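Local coordinates for protein negative regulator of ofd1 (Schizosaccharomyces pombe, PDB 3QTM) that is required for correct translation termination and directly inhibits Ofd1, probably thereby stabilising the hypoxic transcription factor fragment Sre1N, at residues Y129-R134 / L188-S193; D183-L188 / A216-S221; Y249-L254 / N266-W271; W271-V276 / M300-I305. One frame throughout, in Å; residues are numbered along the deposited sequence.

Contact 1 of 4, residues Y129-R134 / L188-S193; sequences YLEKVR and LYILSS
I190 is the knob of this contact: its side chain points at helix 119-142 and settles into the hole between L130, E131, V133 and R134. The two helix segments cross at 54° with their axes 9.0 Å apart, and the beta-branched isoleucine fills the groove with two separate arms. The CG1 arm, set beside the backbone N by a chi1 of -61°, carries CD1 forward until it lies 3.5 Å from the backbone O of L130. There CD1 also meets the carboxylate of E131 (OE2 at 3.7 Å), the two side chains running roughly perpendicular, and CB of R134 at 4.0 Å. The other arm, CG2, lies against CG1 of V133 at 3.9 Å, the two side chains lying alongside with their ends pointing opposite ways. L130 spreads its two methyls over the neighbouring turn: CD1 touches CD2 of L188, while CD2 rests on CB of L191 at 3.9 Å. A branched leucine suits this place because it serves two residues of the facing helix at once.

A salt bridge borders the apolar packing. R134 grips OE1 of E131 side-on through NE (2.9 Å) and NH2, the oxygen lying in the guanidinium plane, and NH2 also forms a salt bridge with E97. This pairing steadies the carboxylate beside the apolar CD1 of I190. Y158 and A162 of helix 151-170 pack on V133 and L130 in turn. I190 is thus a single knob-into-hole between helices 119-142 and 188-197, and such helix-on-helix packing builds this all-helical protein of the TPR clan.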
# COMPACT_ATOMS: atom_id res chain seq x y z
N TYR A 129 8.49 8.92 2.49
CA TYR A 129 9.29 8.88 1.26
C TYR A 129 8.40 8.55 0.07
O TYR A 129 8.58 9.10 -1.02
CB TYR A 129 10.44 7.86 1.34
CG TYR A 129 11.59 8.24 2.25
CD1 TYR A 129 12.18 9.50 2.19
CD2 TYR A 129 12.11 7.32 3.15
CE1 TYR A 129 13.23 9.85 3.02
CE2 TYR A 129 13.17 7.65 3.99
CZ TYR A 129 13.72 8.91 3.93
OH TYR A 129 14.76 9.22 4.76
N LEU A 130 7.45 7.65 0.26
CA LEU A 130 6.55 7.29 -0.84
C LEU A 130 5.59 8.43 -1.17
O LEU A 130 5.29 8.65 -2.35
CB LEU A 130 5.77 5.99 -0.56
CG LEU A 130 6.59 4.69 -0.60
CD1 LEU A 130 5.72 3.50 -0.22
CD2 LEU A 130 7.23 4.48 -1.98
N GLU A 131 5.13 9.17 -0.17
CA GLU A 131 4.25 10.31 -0.47
C GLU A 131 5.04 11.38 -1.22
O GLU A 131 4.49 12.07 -2.08
CB GLU A 131 3.58 10.91 0.77
CG GLU A 131 2.58 9.99 1.42
CD GLU A 131 1.41 9.65 0.50
OE1 GLU A 131 1.16 10.39 -0.48
OE2 GLU A 131 0.73 8.63 0.75
N LYS A 132 6.32 11.52 -0.88
CA LYS A 132 7.20 12.42 -1.60
C LYS A 132 7.27 12.03 -3.10
O LYS A 132 7.17 12.89 -3.98
CB LYS A 132 8.59 12.42 -0.97
CG LYS A 132 9.61 13.35 -1.64
CD LYS A 132 9.26 14.82 -1.43
CE LYS A 132 10.39 15.75 -1.90
NZ LYS A 132 9.99 17.19 -1.91
N VAL A 133 7.42 10.73 -3.37
CA VAL A 133 7.49 10.23 -4.74
C VAL A 133 6.25 10.64 -5.55
O VAL A 133 6.35 11.13 -6.68
CB VAL A 133 7.60 8.69 -4.77
CG1 VAL A 133 7.24 8.15 -6.14
CG2 VAL A 133 9.01 8.22 -4.32
N ARG A 134 5.09 10.44 -4.95
CA ARG A 134 3.83 10.81 -5.59
C ARG A 134 3.78 12.29 -5.93
O ARG A 134 3.38 12.68 -7.04
CB ARG A 134 2.64 10.42 -4.73
CG ARG A 134 1.29 10.83 -5.34
CD ARG A 134 0.14 10.49 -4.41
NE ARG A 134 0.29 11.16 -3.12
CZ ARG A 134 -0.01 12.44 -2.90
NH1 ARG A 134 -0.49 13.19 -3.89
NH2 ARG A 134 0.17 12.97 -1.70
N LEU A 188 1.85 2.05 -0.17
CA LEU A 188 2.46 0.97 -0.95
C LEU A 188 1.90 0.96 -2.37
O LEU A 188 2.57 0.51 -3.29
CB LEU A 188 2.26 -0.40 -0.29
CG LEU A 188 3.01 -0.64 1.02
CD1 LEU A 188 2.90 -2.09 1.41
CD2 LEU A 188 4.47 -0.22 0.90
N TYR A 189 0.67 1.45 -2.56
CA TYR A 189 0.11 1.56 -3.91
C TYR A 189 1.01 2.43 -4.78
O TYR A 189 1.16 2.16 -5.97
CB TYR A 189 -1.31 2.15 -3.91
CG TYR A 189 -2.35 1.41 -3.08
CD1 TYR A 189 -2.53 0.03 -3.20
CD2 TYR A 189 -3.18 2.11 -2.21
CE1 TYR A 189 -3.50 -0.63 -2.43
CE2 TYR A 189 -4.14 1.47 -1.44
CZ TYR A 189 -4.30 0.10 -1.56
OH TYR A 189 -5.27 -0.52 -0.79
N ILE A 190 1.58 3.48 -4.20
CA ILE A 190 2.46 4.37 -4.95
C ILE A 190 3.65 3.59 -5.47
O ILE A 190 4.05 3.74 -6.62
CB ILE A 190 2.98 5.53 -4.08
CG1 ILE A 190 1.79 6.37 -3.59
CG2 ILE A 190 4.00 6.37 -4.84
CD1 ILE A 190 2.11 7.26 -2.42
N LEU A 191 4.21 2.74 -4.61
CA LEU A 191 5.38 1.96 -5.00
C LEU A 191 5.03 0.95 -6.10
O LEU A 191 5.78 0.77 -7.04
CB LEU A 191 5.99 1.24 -3.79
CG LEU A 191 7.24 0.39 -4.03
CD1 LEU A 191 8.36 1.21 -4.65
CD2 LEU A 191 7.73 -0.27 -2.73
N SER A 192 3.88 0.28 -5.96
CA SER A 192 3.48 -0.73 -6.93
C SER A 192 3.28 -0.09 -8.29
O SER A 192 3.67 -0.64 -9.33
CB SER A 192 2.18 -1.42 -6.50
OG SER A 192 2.32 -2.10 -5.27
N SER A 193 2.65 1.07 -8.28
CA SER A 193 2.36 1.79 -9.50
C SER A 193 3.66 2.21 -10.17
O SER A 193 3.81 2.11 -11.40
CB SER A 193 1.49 3.01 -9.20
OG SER A 193 1.44 3.89 -10.30

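Contact 2 of 4, residues D183-L188 / A216-S221; sequences DSLRPL and ALWLKS
L185 and W218 bring the two backbones to 7.1 Å between their CA atoms, where a loop meets a helix. Residues 183-188 run through two type I beta turns, D183 to R186 and L185 to L188, leading into helix 188-197; residues 216-220 are helical.

The tightly turned loop puts L185 and L188 over the same face of the W218 indole. CB of L185 stands 3.8 Å from the centroid of the six-membered ring, only 13° off its normal, while CD1 of L188 makes a second CH-pi contact over the five-membered ring, 26° off the normal. A chi1 of -78° sets CG of W218 beside the backbone N, and the indole reaches toward the loop, with CZ2 3.3 Å from the backbone O of L185. Toward the helix, CD1 of L185 reaches the backbone O of L217 at 3.4 Å, and CB of L217 touches both leucines. With an alanine here in place of W218, L185 and L188 would probably lose the flat surface they share, and a gap would open between loop and helix.

On the loop's far side, R186 holds OD1 of D183 with NE and NH2, both from one face of the carboxylate; NH2 of R186 also forms a salt bridge with E82, and OD2 of D183 one with R30. S221 turns its OG back to the backbone O of W218 (2.7 Å). The result is a buried aromatic-aliphatic core joining an interhelical loop to a short helix, within a TPR-like helical array.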
# COMPACT_ATOMS: atom_id res chain seq x y z
N ASP A 183 -4.64 0.42 6.36
CA ASP A 183 -4.70 1.83 6.01
C ASP A 183 -3.30 2.46 5.95
O ASP A 183 -2.98 3.21 5.04
CB ASP A 183 -5.56 2.61 7.00
CG ASP A 183 -5.55 4.09 6.71
OD1 ASP A 183 -6.20 4.48 5.71
OD2 ASP A 183 -4.89 4.84 7.46
N SER A 184 -2.47 2.15 6.93
CA SER A 184 -1.13 2.73 6.94
C SER A 184 -0.29 2.25 5.76
O SER A 184 0.72 2.86 5.44
CB SER A 184 -0.40 2.44 8.24
OG SER A 184 0.19 1.16 8.19
N LEU A 185 -0.69 1.15 5.11
CA LEU A 185 0.07 0.67 3.97
C LEU A 185 -0.44 1.21 2.64
O LEU A 185 0.02 0.79 1.59
CB LEU A 185 0.11 -0.85 3.92
CG LEU A 185 0.83 -1.56 5.06
CD1 LEU A 185 0.73 -3.10 4.90
CD2 LEU A 185 2.27 -1.09 5.09
N ARG A 186 -1.39 2.13 2.67
CA ARG A 186 -1.90 2.68 1.41
C ARG A 186 -0.81 3.27 0.49
O ARG A 186 -0.90 3.14 -0.72
CB ARG A 186 -3.03 3.69 1.63
CG ARG A 186 -4.42 3.06 1.64
CD ARG A 186 -5.54 4.10 1.58
NE ARG A 186 -5.64 4.88 2.82
CZ ARG A 186 -5.36 6.18 2.92
NH1 ARG A 186 -4.97 6.86 1.84
NH2 ARG A 186 -5.48 6.81 4.10
N PRO A 187 0.21 3.93 1.07
CA PRO A 187 1.29 4.43 0.21
C PRO A 187 2.00 3.32 -0.57
O PRO A 187 2.70 3.63 -1.53
CB PRO A 187 2.25 5.09 1.20
CG PRO A 187 1.38 5.49 2.34
CD PRO A 187 0.38 4.37 2.47
N LEU A 188 1.85 2.05 -0.17
CA LEU A 188 2.46 0.97 -0.95
C LEU A 188 1.90 0.96 -2.37
O LEU A 188 2.57 0.51 -3.29
CB LEU A 188 2.26 -0.40 -0.29
CG LEU A 188 3.01 -0.64 1.02
CD1 LEU A 188 2.90 -2.09 1.41
CD2 LEU A 188 4.47 -0.22 0.90
N ALA A 216 4.62 -9.23 1.51
CA ALA A 216 4.80 -9.65 2.89
C ALA A 216 4.20 -8.64 3.86
O ALA A 216 3.63 -9.01 4.88
CB ALA A 216 6.29 -9.88 3.19
N LEU A 217 4.31 -7.36 3.53
CA LEU A 217 3.79 -6.30 4.40
C LEU A 217 2.26 -6.31 4.49
O LEU A 217 1.68 -6.25 5.58
CB LEU A 217 4.32 -4.92 3.96
CG LEU A 217 5.82 -4.68 4.25
CD1 LEU A 217 6.29 -3.35 3.72
CD2 LEU A 217 6.16 -4.80 5.73
N TRP A 218 1.59 -6.38 3.34
CA TRP A 218 0.13 -6.42 3.36
C TRP A 218 -0.32 -7.61 4.19
O TRP A 218 -1.20 -7.48 5.04
CB TRP A 218 -0.44 -6.52 1.95
CG TRP A 218 -0.45 -5.22 1.19
CD1 TRP A 218 0.33 -4.90 0.11
CD2 TRP A 218 -1.27 -4.07 1.45
NE1 TRP A 218 0.04 -3.62 -0.32
CE2 TRP A 218 -0.93 -3.09 0.48
CE3 TRP A 218 -2.26 -3.77 2.39
CZ2 TRP A 218 -1.55 -1.84 0.43
CZ3 TRP A 218 -2.87 -2.52 2.35
CH2 TRP A 218 -2.52 -1.57 1.37
N LEU A 219 0.30 -8.76 3.97
CA LEU A 219 -0.06 -9.96 4.70
C LEU A 219 0.17 -9.79 6.19
O LEU A 219 -0.67 -10.17 7.00
CB LEU A 219 0.71 -11.19 4.18
CG LEU A 219 0.30 -11.68 2.79
CD1 LEU A 219 1.28 -12.73 2.25
CD2 LEU A 219 -1.12 -12.22 2.82
N LYS A 220 1.31 -9.21 6.56
CA LYS A 220 1.59 -9.05 7.98
C LYS A 220 0.58 -8.13 8.68
O LYS A 220 0.31 -8.30 9.87
CB LYS A 220 3.02 -8.55 8.22
CG LYS A 220 3.41 -8.57 9.70
CD LYS A 220 4.87 -8.19 9.95
CE LYS A 220 5.79 -8.90 8.96
NZ LYS A 220 7.07 -9.32 9.58
N SER A 221 0.03 -7.17 7.96
CA SER A 221 -0.89 -6.21 8.57
C SER A 221 -2.18 -6.86 9.06
O SER A 221 -2.98 -6.24 9.75
CB SER A 221 -1.20 -5.05 7.62
OG SER A 221 -2.12 -5.43 6.62

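Contact 3 of 4, residues Y249-L254 / N266-W271; sequences YYMDLL and NKASSW
Y250 and K267 make the CH-pi contact between these antiparallel helix segments, whose axes pass 8.6 Å apart at 153°. CB of K267 sits 3.8 Å from the centroid of the Y250 ring and 4° off its normal, over the centre of one face; CD2 of Y249 occupies the opposite face, so the phenol is held flat between them. The long lysine suits the place because its extended chain continues across the ring, CD meeting CE1 of Y250 at 3.7 Å, before NZ goes on to E204 and D263.

The aromatic contact is of another kind. The Y250 ring and the five-membered ring of W271 meet at their rims, nearly parallel in orientation (8° between planes) but without stacking, CE2 of Y250 being 3.5 Å from NE1 of W271. F246 stacks on W271 and also meets Y250.

Apolar packing brings the backbones close. A268, small enough to admit a CA distance of 5.2 Å to Y250, places its CB 3.7 Å from CB of Y250 and also against CG of M251, a selenomethionine.

Polar links run through one water. It donates to OH of Y250 (2.8 Å) and accepts from NE1 of W271, linking the phenol hydroxyl to the indole N-H; Y250 OH also bonds E204. The chemistry is divided: carbon of alkyl and aromatic groups closes the helix pair, while the water, E204 and D263 take up the polar ends.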
# COMPACT_ATOMS: atom_id res chain seq x y z
N TYR A 249 3.10 -8.61 -16.18
CA TYR A 249 4.48 -8.29 -16.49
C TYR A 249 5.03 -9.35 -17.43
O TYR A 249 5.65 -9.05 -18.45
CB TYR A 249 5.29 -8.22 -15.21
CG TYR A 249 6.80 -8.16 -15.41
CD1 TYR A 249 7.44 -6.99 -15.80
CD2 TYR A 249 7.58 -9.29 -15.17
CE1 TYR A 249 8.82 -6.94 -15.96
CE2 TYR A 249 8.95 -9.25 -15.32
CZ TYR A 249 9.57 -8.08 -15.71
OH TYR A 249 10.95 -8.07 -15.85
N TYR A 250 4.78 -10.61 -17.07
CA TYR A 250 5.30 -11.72 -17.84
C TYR A 250 4.55 -11.94 -19.14
O TYR A 250 5.16 -12.22 -20.17
CB TYR A 250 5.29 -12.98 -16.99
CG TYR A 250 6.38 -12.99 -15.95
CD1 TYR A 250 7.72 -13.03 -16.33
CD2 TYR A 250 6.08 -12.97 -14.60
CE1 TYR A 250 8.73 -13.04 -15.38
CE2 TYR A 250 7.07 -12.98 -13.65
CZ TYR A 250 8.39 -13.02 -14.03
OH TYR A 250 9.38 -13.04 -13.07
N MSE A 251 3.23 -11.81 -19.09
CA MSE A 251 2.42 -12.00 -20.28
C MSE A 251 2.79 -10.97 -21.32
O MSE A 251 2.83 -11.26 -22.51
CB MSE A 251 0.93 -11.92 -19.95
CG MSE A 251 0.47 -13.02 -18.99
SE MSE A 251 -1.46 -13.02 -18.64
CE MSE A 251 -1.65 -11.34 -17.67
N ASP A 252 3.09 -9.76 -20.86
CA ASP A 252 3.50 -8.70 -21.78
C ASP A 252 4.84 -9.02 -22.44
O ASP A 252 5.01 -8.77 -23.63
CB ASP A 252 3.57 -7.36 -21.06
CG ASP A 252 2.20 -6.82 -20.72
OD1 ASP A 252 1.21 -7.58 -20.87
OD2 ASP A 252 2.11 -5.65 -20.29
N LEU A 253 5.77 -9.56 -21.66
CA LEU A 253 7.05 -9.98 -22.21
C LEU A 253 6.83 -11.02 -23.27
O LEU A 253 7.43 -10.98 -24.35
CB LEU A 253 7.94 -10.56 -21.11
CG LEU A 253 8.50 -9.56 -20.11
CD1 LEU A 253 9.42 -10.25 -19.12
CD2 LEU A 253 9.24 -8.47 -20.84
N LEU A 254 5.96 -11.97 -22.96
CA LEU A 254 5.64 -13.07 -23.86
C LEU A 254 5.19 -12.54 -25.22
O LEU A 254 5.56 -13.07 -26.26
CB LEU A 254 4.54 -13.94 -23.26
CG LEU A 254 4.26 -15.25 -23.96
CD1 LEU A 254 5.42 -16.22 -23.75
CD2 LEU A 254 2.95 -15.83 -23.43
N ASN A 266 5.69 -20.21 -17.87
CA ASN A 266 5.69 -20.87 -16.58
C ASN A 266 5.61 -19.87 -15.43
O ASN A 266 4.94 -20.11 -14.44
CB ASN A 266 6.93 -21.75 -16.42
CG ASN A 266 6.94 -22.93 -17.39
OD1 ASN A 266 5.96 -23.16 -18.11
ND2 ASN A 266 8.05 -23.66 -17.41
N LYS A 267 6.31 -18.74 -15.57
CA LYS A 267 6.32 -17.73 -14.52
C LYS A 267 4.98 -17.00 -14.45
O LYS A 267 4.46 -16.76 -13.37
CB LYS A 267 7.47 -16.75 -14.71
CG LYS A 267 8.83 -17.34 -14.37
CD LYS A 267 9.97 -16.47 -14.86
CE LYS A 267 11.31 -16.99 -14.33
NZ LYS A 267 12.47 -16.22 -14.88
N ALA A 268 4.44 -16.65 -15.61
CA ALA A 268 3.14 -15.98 -15.67
C ALA A 268 2.07 -16.87 -15.04
O ALA A 268 1.20 -16.38 -14.34
CB ALA A 268 2.77 -15.65 -17.10
N SER A 269 2.17 -18.17 -15.29
CA SER A 269 1.19 -19.13 -14.79
C SER A 269 1.27 -19.31 -13.28
O SER A 269 0.25 -19.52 -12.62
CB SER A 269 1.35 -20.49 -15.48
OG SER A 269 1.13 -20.36 -16.88
N SER A 270 2.47 -19.24 -12.72
CA SER A 270 2.61 -19.30 -11.27
C SER A 270 1.91 -18.12 -10.62
O SER A 270 1.24 -18.26 -9.59
CB SER A 270 4.08 -19.31 -10.86
OG SER A 270 4.46 -20.59 -10.43
N TRP A 271 2.07 -16.95 -11.21
CA TRP A 271 1.47 -15.76 -10.63
C TRP A 271 -0.05 -15.77 -10.78
O TRP A 271 -0.77 -15.37 -9.87
CB TRP A 271 2.10 -14.49 -11.21
CG TRP A 271 3.48 -14.31 -10.70
CD1 TRP A 271 4.64 -14.35 -11.43
CD2 TRP A 271 3.87 -14.12 -9.34
NE1 TRP A 271 5.72 -14.18 -10.60
CE2 TRP A 271 5.28 -14.03 -9.32
CE3 TRP A 271 3.16 -14.00 -8.14
CZ2 TRP A 271 5.99 -13.82 -8.13
CZ3 TRP A 271 3.87 -13.80 -6.97
CH2 TRP A 271 5.27 -13.71 -6.97
O HOH W 1 8.48 -14.99 -11.33

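Contact 4 of 4, residues W271-V276 / M300-I305; sequences WLNNSV and MDLAQI
L272 and L302 form the tight heart of this antiparallel helix pair, CB of L272 lying 3.6 Å from CD2 of L302 where the two backbones are nearest. The segments run at 158° to each other with axes 10.3 Å apart, a separation that two opposed leucines can bridge. L272 holds its CG beside the backbone N (chi1 -71°) and reaches across to the facing helix, where CD1 lies near the backbone N of L302 and 3.8 Å from CB of D301. The aspartate meets the leucine at about a right angle and touches it through its methylene. CD1 of L272 also comes to CD1 of I305 at 4.2 Å, a wider apolar contact.

The flank around N273 and V276 is looser. CD1 of L302 approaches OD1 of N273 at 3.9 Å and CG2 of V276 at 4.3 Å, so it is touched lightly by a partly exposed amide and a partly exposed valine. An asparagine suits this margin, where its polar end need not be buried. Replacing L302 with an alanine would probably open a gap opposite L272 and take from V276 its contact with the facing segment.

Inside helix 262-285, the backbone O of W271 receives both N and OG of S275 (each 2.9 Å), from opposite faces of its plane, which ties the serine hydroxyl back to its own helix. A247 of helix 229-254 lies against L272, and Y315 of helix 309-328 against L302. Helices 262-285 and 292-305, consecutive and antiparallel, form a helical hairpin, the arrangement that TPR-like arrays repeat; this fits the family's place in the TPR clan.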
# COMPACT_ATOMS: atom_id res chain seq x y z
N TRP A 271 2.07 -16.95 -11.21
CA TRP A 271 1.47 -15.76 -10.63
C TRP A 271 -0.05 -15.77 -10.78
O TRP A 271 -0.77 -15.37 -9.87
CB TRP A 271 2.10 -14.49 -11.21
CG TRP A 271 3.48 -14.31 -10.70
CD1 TRP A 271 4.64 -14.35 -11.43
CD2 TRP A 271 3.87 -14.12 -9.34
NE1 TRP A 271 5.72 -14.18 -10.60
CE2 TRP A 271 5.28 -14.03 -9.32
CE3 TRP A 271 3.16 -14.00 -8.14
CZ2 TRP A 271 5.99 -13.82 -8.13
CZ3 TRP A 271 3.87 -13.80 -6.97
CH2 TRP A 271 5.27 -13.71 -6.97
N LEU A 272 -0.53 -16.26 -11.92
CA LEU A 272 -1.96 -16.37 -12.14
C LEU A 272 -2.59 -17.34 -11.15
O LEU A 272 -3.66 -17.07 -10.59
CB LEU A 272 -2.27 -16.78 -13.58
CG LEU A 272 -1.97 -15.69 -14.62
CD1 LEU A 272 -2.13 -16.19 -16.05
CD2 LEU A 272 -2.85 -14.47 -14.36
N ASN A 273 -1.90 -18.46 -10.90
CA ASN A 273 -2.39 -19.42 -9.91
C ASN A 273 -2.30 -18.93 -8.46
O ASN A 273 -3.14 -19.29 -7.64
CB ASN A 273 -1.68 -20.76 -10.08
CG ASN A 273 -2.35 -21.63 -11.12
OD1 ASN A 273 -3.57 -21.79 -11.11
ND2 ASN A 273 -1.56 -22.18 -12.04
N ASN A 274 -1.27 -18.14 -8.14
CA ASN A 274 -1.22 -17.43 -6.87
C ASN A 274 -2.44 -16.52 -6.72
O ASN A 274 -3.04 -16.40 -5.65
CB ASN A 274 0.05 -16.60 -6.77
CG ASN A 274 1.29 -17.44 -6.50
OD1 ASN A 274 1.21 -18.50 -5.88
ND2 ASN A 274 2.44 -16.97 -6.97
N SER A 275 -2.80 -15.87 -7.83
CA SER A 275 -3.95 -14.98 -7.86
C SER A 275 -5.22 -15.76 -7.55
O SER A 275 -6.07 -15.30 -6.79
CB SER A 275 -4.06 -14.31 -9.23
OG SER A 275 -2.92 -13.51 -9.48
N VAL A 276 -5.33 -16.96 -8.12
CA VAL A 276 -6.48 -17.81 -7.86
C VAL A 276 -6.59 -18.14 -6.38
O VAL A 276 -7.67 -18.08 -5.79
CB VAL A 276 -6.43 -19.13 -8.67
CG1 VAL A 276 -7.58 -20.06 -8.25
CG2 VAL A 276 -6.50 -18.83 -10.15
N MSE A 300 -9.33 -17.08 -17.67
CA MSE A 300 -9.21 -16.77 -19.09
C MSE A 300 -7.79 -16.38 -19.47
O MSE A 300 -7.33 -16.69 -20.56
CB MSE A 300 -10.19 -15.68 -19.50
CG MSE A 300 -11.62 -16.16 -19.65
SE MSE A 300 -12.86 -14.68 -19.99
CE MSE A 300 -13.47 -14.30 -18.19
N ASP A 301 -7.09 -15.70 -18.56
CA ASP A 301 -5.67 -15.42 -18.73
C ASP A 301 -4.84 -16.71 -18.71
O ASP A 301 -3.91 -16.88 -19.50
CB ASP A 301 -5.17 -14.48 -17.62
CG ASP A 301 -5.60 -13.03 -17.84
OD1 ASP A 301 -5.85 -12.65 -19.01
OD2 ASP A 301 -5.67 -12.27 -16.84
N LEU A 302 -5.18 -17.62 -17.80
CA LEU A 302 -4.55 -18.93 -17.80
C LEU A 302 -4.77 -19.68 -19.13
O LEU A 302 -3.83 -20.24 -19.69
CB LEU A 302 -5.07 -19.76 -16.63
CG LEU A 302 -4.40 -19.37 -15.31
CD1 LEU A 302 -5.19 -19.88 -14.10
CD2 LEU A 302 -2.97 -19.89 -15.29
N ALA A 303 -6.00 -19.65 -19.63
CA ALA A 303 -6.34 -20.36 -20.85
C ALA A 303 -5.60 -19.80 -22.05
O ALA A 303 -5.24 -20.53 -22.97
CB ALA A 303 -7.84 -20.29 -21.09
N GLN A 304 -5.36 -18.49 -22.03
CA GLN A 304 -4.78 -17.81 -23.18
C GLN A 304 -3.33 -18.22 -23.44
O GLN A 304 -2.88 -18.28 -24.59
CB GLN A 304 -4.88 -16.29 -22.99
CG GLN A 304 -4.13 -15.48 -24.03
CD GLN A 304 -4.16 -14.00 -23.73
OE1 GLN A 304 -5.23 -13.39 -23.63
NE2 GLN A 304 -2.97 -13.40 -23.56
N ILE A 305 -2.60 -18.52 -22.37
CA ILE A 305 -1.16 -18.71 -22.48
C ILE A 305 -0.71 -20.16 -22.31
O ILE A 305 0.41 -20.52 -22.68
CB ILE A 305 -0.40 -17.83 -21.45
CG1 ILE A 305 -0.70 -18.30 -20.02
CG2 ILE A 305 -0.78 -16.37 -21.63
CD1 ILE A 305 0.31 -17.83 -19.02

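Contacts 1 and 2 adjoin, their centres about 12 Å apart: they share L188, and CD1 of L130 lies 3.3 Å from the backbone O of P187, so the loop before helix 188-197 is gripped by helices on two sides. Contacts 3 and 4 form a second pair, about 9 Å between centres, joined through helix 262-285 and W271; CD1 of I305 comes 3.8 Å from CB of A268, and M251 SE bridges to both D301 and L272. The pairs do not touch: contacts 2 and 3 lie about 24 Å apart between centres and about 10 Å at their nearest atoms. Helices 213-220 and 229-254, consecutive in the chain, link them.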